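Local coordinates for protein C alpha-dehydrogenase (Sphingobium sp. SYK-6, PDB 4YAG) that is an SDR-family oxidoreductase that binds NADH and acts as a C alpha-dehydrogenase in the bacterial breakdown of lignin beta-aryl ethers, at residues Val65-Met71 and Met117-Gly122. Residues are numbered along the deposited sequence; the frame is centred on the assembly and turned at random.
Sequences VSDRAQM and MGPING. With NAI (1,4-dihydronicotinamide adenine dinucleotide), chain C.
With its CG anti to the carbonyl carbon (chi1 -73°), Asn121 carries its amide across to 65-71, while Arg68, extended from CG to NE, reaches over it at about a right angle. Asn121 ND2 donates to Val65 O at 2.9 Å, close to straight at 170° and on a carbonyl lone pair; ND2 also donates to a water, which in turn donates to Ser66 O. Arg68 NE gives a 3.0 Å bond to Asn121 OD1, which lies near the guanidinium plane; the donor is tilted from the carbonyl plane, and the two flat groups stand 76° apart. At the guanidinium edge, Arg68 NH2 makes a weak 3.3 Å bond to Met117 SD, its stronger partner being Asp109 of the second subunit, in a salt bridge. In this Rossmann-type SDR fold, the contact joins the loop after strand 58-62 and the first turn of helix 68-82 to helix 105-133. Val65 N donates to NAI N1A (3.1 Å). A leucine in place of Asn121 would probably leave Val65 O and Arg68 NE without these mates. Val65 CG2 lies 3.8 Å from Gly118 CA, where a modelled CB on Gly118 would clash with CG2; Met71 CE lies 3.6 Å from Gly122 CA.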
ATOM      1  N   VAL A  65     -14.254   9.827  -2.899  1.00 10.91           N
ATOM      2  CA  VAL A  65     -13.624   8.797  -3.747  1.00 10.38           C
ATOM      3  C   VAL A  65     -13.582   7.428  -3.077  1.00 11.78           C
ATOM      4  O   VAL A  65     -13.393   6.410  -3.753  1.00 10.60           O
ATOM      5  CB  VAL A  65     -12.192   9.178  -4.195  1.00 12.03           C
ATOM      6  CG1 VAL A  65     -12.231  10.410  -5.104  1.00 13.25           C
ATOM      7  CG2 VAL A  65     -11.277   9.408  -2.994  1.00 10.98           C
ATOM      8  N   SER A  66     -13.765   7.404  -1.761  1.00 10.19           N
ATOM      9  CA  SER A  66     -13.725   6.143  -1.020  1.00 10.55           C
ATOM     10  C   SER A  66     -15.106   5.501  -0.908  1.00 12.75           C
ATOM     11  O   SER A  66     -15.276   4.453  -0.278  1.00 15.50           O
ATOM     12  CB  SER A  66     -13.055   6.307   0.348  1.00 11.54           C
ATOM     13  OG  SER A  66     -13.795   7.127   1.213  1.00 13.08           O
ATOM     14  N   ASP A  67     -16.103   6.117  -1.543  1.00 12.26           N
ATOM     15  CA  ASP A  67     -17.462   5.573  -1.577  1.00 12.83           C
ATOM     16  C   ASP A  67     -17.689   4.948  -2.957  1.00 12.97           C
ATOM     17  O   ASP A  67     -17.848   5.649  -3.972  1.00 13.27           O
ATOM     18  CB  ASP A  67     -18.484   6.671  -1.266  1.00 13.20           C
ATOM     19  CG  ASP A  67     -19.916   6.155  -1.203  1.00 19.42           C
ATOM     20  OD1 ASP A  67     -20.307   5.307  -2.042  1.00 16.23           O
ATOM     21  OD2 ASP A  67     -20.677   6.654  -0.335  1.00 22.59           O
ATOM     22  N   ARG A  68     -17.678   3.621  -3.014  1.00 13.20           N
ATOM     23  CA  ARG A  68     -17.722   2.934  -4.308  1.00 11.30           C
ATOM     24  C   ARG A  68     -19.027   3.147  -5.065  1.00 12.69           C
ATOM     25  O   ARG A  68     -19.024   3.221  -6.312  1.00 13.38           O
ATOM     26  CB  ARG A  68     -17.419   1.444  -4.142  1.00 14.29           C
ATOM     27  CG  ARG A  68     -15.968   1.200  -3.760  1.00 11.98           C
ATOM     28  CD  ARG A  68     -15.752  -0.237  -3.338  1.00 13.00           C
ATOM     29  NE  ARG A  68     -14.350  -0.487  -3.067  1.00 12.73           N
ATOM     30  CZ  ARG A  68     -13.890  -1.578  -2.452  1.00 11.56           C
ATOM     31  NH1 ARG A  68     -14.727  -2.495  -1.998  1.00 13.90           N
ATOM     32  NH2 ARG A  68     -12.594  -1.719  -2.268  1.00 12.97           N
ATOM     33  N   ALA A  69     -20.144   3.213  -4.339  1.00 14.06           N
ATOM     34  CA  ALA A  69     -21.425   3.479  -4.966  1.00 14.64           C
ATOM     35  C   ALA A  69     -21.391   4.851  -5.631  1.00 14.14           C
ATOM     36  O   ALA A  69     -21.862   5.022  -6.759  1.00 14.26           O
ATOM     37  CB  ALA A  69     -22.551   3.401  -3.945  1.00 17.28           C
ATOM     38  N   GLN A  70     -20.830   5.841  -4.946  1.00 13.60           N
ATOM     39  CA  GLN A  70     -20.760   7.196  -5.516  1.00 13.25           C
ATOM     40  C   GLN A  70     -19.836   7.260  -6.724  1.00 12.40           C
ATOM     41  O   GLN A  70     -20.071   8.008  -7.673  1.00 14.13           O
ATOM     42  CB  GLN A  70     -20.276   8.215  -4.474  1.00 15.32           C
ATOM     43  CG  GLN A  70     -21.265   8.463  -3.380  1.00 18.81           C
ATOM     44  CD  GLN A  70     -21.028   9.778  -2.646  1.00 27.51           C
ATOM     45  OE1 GLN A  70     -19.899  10.178  -2.396  1.00 16.97           O
ATOM     46  NE2 GLN A  70     -22.112  10.460  -2.308  1.00 40.27           N
ATOM     47  N   MET A  71     -18.775   6.452  -6.709  1.00 11.42           N
ATOM     48  CA  MET A  71     -17.892   6.380  -7.853  1.00 12.14           C
ATOM     49  C   MET A  71     -18.538   5.703  -9.064  1.00 11.05           C
ATOM     50  O   MET A  71     -18.319   6.148 -10.196  1.00 12.88           O
ATOM     51  CB  MET A  71     -16.571   5.701  -7.479  1.00 13.91           C
ATOM     52  CG  MET A  71     -15.736   6.538  -6.532  1.00 13.75           C
ATOM     53  SD  MET A  71     -15.062   8.028  -7.299  1.00 15.11           S
ATOM     54  CE  MET A  71     -13.673   7.310  -8.177  1.00 18.03           C
ATOM     55  N   MET A 117      -7.266   3.487  -1.688  1.00 10.48           N
ATOM     56  CA  MET A 117      -8.485   2.948  -2.269  1.00 10.54           C
ATOM     57  C   MET A 117      -9.156   3.958  -3.217  1.00  9.97           C
ATOM     58  O   MET A 117      -9.873   3.562  -4.116  1.00 10.79           O
ATOM     59  CB  MET A 117      -9.465   2.437  -1.199  1.00 11.58           C
ATOM     60  CG  MET A 117     -10.599   1.597  -1.779  1.00 11.91           C
ATOM     61  SD  MET A 117     -10.024   0.202  -2.806  1.00 13.77           S
ATOM     62  CE  MET A 117      -9.240  -0.786  -1.570  1.00 15.26           C
ATOM     63  N   GLY A 118      -8.912   5.247  -3.034  1.00  9.69           N
ATOM     64  CA  GLY A 118      -9.480   6.239  -3.946  1.00 10.09           C
ATOM     65  C   GLY A 118      -9.050   5.948  -5.384  1.00  9.60           C
ATOM     66  O   GLY A 118      -9.902   5.791  -6.273  1.00 11.00           O
ATOM     67  N   PRO A 119      -7.736   5.837  -5.637  1.00  9.43           N
ATOM     68  CA  PRO A 119      -7.288   5.510  -6.996  1.00  9.42           C
ATOM     69  C   PRO A 119      -7.761   4.142  -7.467  1.00 10.56           C
ATOM     70  O   PRO A 119      -8.111   3.984  -8.617  1.00  9.53           O
ATOM     71  CB  PRO A 119      -5.756   5.574  -6.905  1.00 11.34           C
ATOM     72  CG  PRO A 119      -5.507   6.549  -5.776  1.00 14.30           C
ATOM     73  CD  PRO A 119      -6.633   6.335  -4.797  1.00  9.90           C
ATOM     74  N   ILE A 120      -7.757   3.144  -6.592  1.00 10.17           N
ATOM     75  CA  ILE A 120      -8.250   1.847  -6.992  1.00  9.82           C
ATOM     76  C   ILE A 120      -9.719   1.929  -7.405  1.00  9.77           C
ATOM     77  O   ILE A 120     -10.108   1.382  -8.446  1.00  9.66           O
ATOM     78  CB  ILE A 120      -8.034   0.784  -5.871  1.00  9.65           C
ATOM     79  CG1 ILE A 120      -6.534   0.534  -5.686  1.00 11.40           C
ATOM     80  CG2 ILE A 120      -8.798  -0.476  -6.204  1.00 10.61           C
ATOM     81  CD1 ILE A 120      -6.168  -0.192  -4.398  1.00 10.80           C
ATOM     82  N   ASN A 121     -10.532   2.648  -6.617  1.00 10.13           N
ATOM     83  CA  ASN A 121     -11.962   2.778  -6.944  1.00  9.82           C
ATOM     84  C   ASN A 121     -12.141   3.493  -8.280  1.00  8.50           C
ATOM     85  O   ASN A 121     -13.018   3.170  -9.075  1.00 10.13           O
ATOM     86  CB  ASN A 121     -12.701   3.563  -5.855  1.00 10.19           C
ATOM     87  CG  ASN A 121     -12.895   2.774  -4.572  1.00  9.89           C
ATOM     88  OD1 ASN A 121     -12.709   1.539  -4.531  1.00 11.84           O
ATOM     89  ND2 ASN A 121     -13.317   3.474  -3.516  1.00 10.77           N
ATOM     90  N   GLY A 122     -11.298   4.481  -8.527  1.00 10.50           N
ATOM     91  CA  GLY A 122     -11.323   5.152  -9.823  1.00  9.35           C
ATOM     92  C   GLY A 122     -11.029   4.211 -10.973  1.00 10.52           C
ATOM     93  O   GLY A 122     -11.735   4.179 -11.985  1.00 10.59           O
TER
HETATM   94  PA  NAI C 500      -5.743  20.058  -1.975  1.00 12.26           P
HETATM   95  O1A NAI C 500      -6.389  19.788  -0.645  1.00 13.07           O
HETATM   96  O2A NAI C 500      -5.541  21.511  -2.358  1.00 12.85           O
HETATM   97  O5B NAI C 500      -6.546  19.346  -3.125  1.00 12.03           O
HETATM   98  C5B NAI C 500      -7.113  18.088  -2.896  1.00 11.14           C
HETATM   99  C4B NAI C 500      -8.563  18.160  -3.169  1.00 10.90           C
HETATM  100  O4B NAI C 500      -9.020  16.775  -3.032  1.00 10.80           O
HETATM  101  C3B NAI C 500      -9.359  19.001  -2.274  1.00 10.83           C
HETATM  102  O3B NAI C 500     -10.192  19.932  -2.995  1.00 13.10           O
HETATM  103  C2B NAI C 500     -10.123  18.067  -1.470  1.00 11.93           C
HETATM  104  O2B NAI C 500     -11.386  18.580  -1.022  1.00 14.03           O
HETATM  105  C1B NAI C 500     -10.248  16.870  -2.301  1.00 10.04           C
HETATM  106  N9A NAI C 500     -10.491  15.664  -1.553  1.00 10.64           N
HETATM  107  C8A NAI C 500      -9.916  15.260  -0.367  1.00 12.31           C
HETATM  108  N7A NAI C 500     -10.450  14.099   0.036  1.00 12.13           N
HETATM  109  C5A NAI C 500     -11.384  13.701  -0.887  1.00 10.98           C
HETATM  110  C6A NAI C 500     -12.253  12.619  -1.032  1.00 10.46           C
HETATM  111  N6A NAI C 500     -12.329  11.647  -0.025  1.00 10.89           N
HETATM  112  N1A NAI C 500     -13.068  12.541  -2.115  1.00  9.69           N
HETATM  113  C2A NAI C 500     -13.043  13.511  -3.058  1.00 10.71           C
HETATM  114  N3A NAI C 500     -12.230  14.574  -2.967  1.00  9.74           N
HETATM  115  C4A NAI C 500     -11.405  14.697  -1.902  1.00 10.25           C
HETATM  116  O3  NAI C 500      -4.333  19.343  -1.858  1.00 11.66           O
HETATM  117  PN  NAI C 500      -3.285  18.869  -2.988  1.00 11.74           P
HETATM  118  O1N NAI C 500      -3.546  19.515  -4.342  1.00 11.47           O
HETATM  119  O2N NAI C 500      -1.930  19.186  -2.405  1.00 13.42           O
HETATM  120  O5D NAI C 500      -3.528  17.282  -3.068  1.00 10.97           O
HETATM  121  C5D NAI C 500      -3.598  16.585  -4.315  1.00  9.61           C
HETATM  122  C4D NAI C 500      -2.774  15.351  -4.245  1.00 11.22           C
HETATM  123  O4D NAI C 500      -1.353  15.746  -4.256  1.00 11.28           O
HETATM  124  C3D NAI C 500      -2.974  14.548  -3.036  1.00 10.66           C
HETATM  125  O3D NAI C 500      -3.098  13.160  -3.408  1.00 11.52           O
HETATM  126  C2D NAI C 500      -1.779  14.758  -2.222  1.00 11.62           C
HETATM  127  O2D NAI C 500      -1.523  13.631  -1.375  1.00 12.45           O
HETATM  128  C1D NAI C 500      -0.719  14.931  -3.198  1.00  9.62           C
HETATM  129  N1N NAI C 500       0.483  15.590  -2.843  1.00 11.56           N
HETATM  130  C2N NAI C 500       0.559  16.930  -2.547  1.00 11.72           C
HETATM  131  C3N NAI C 500       1.785  17.497  -2.241  1.00 13.40           C
HETATM  132  C7N NAI C 500       1.896  18.948  -1.919  1.00 14.73           C
HETATM  133  O7N NAI C 500       2.959  19.453  -1.499  1.00 15.48           O
HETATM  134  N7N NAI C 500       0.733  19.787  -2.200  1.00 14.12           N
HETATM  135  C4N NAI C 500       2.949  16.747  -2.233  1.00 15.07           C
HETATM  136  C5N NAI C 500       2.864  15.414  -2.586  1.00 14.07           C
HETATM  137  C6N NAI C 500       1.653  14.851  -2.897  1.00 13.89           C
HETATM  138  O   HOH W   1     -13.911   2.216  -0.780  1.00 14.94           O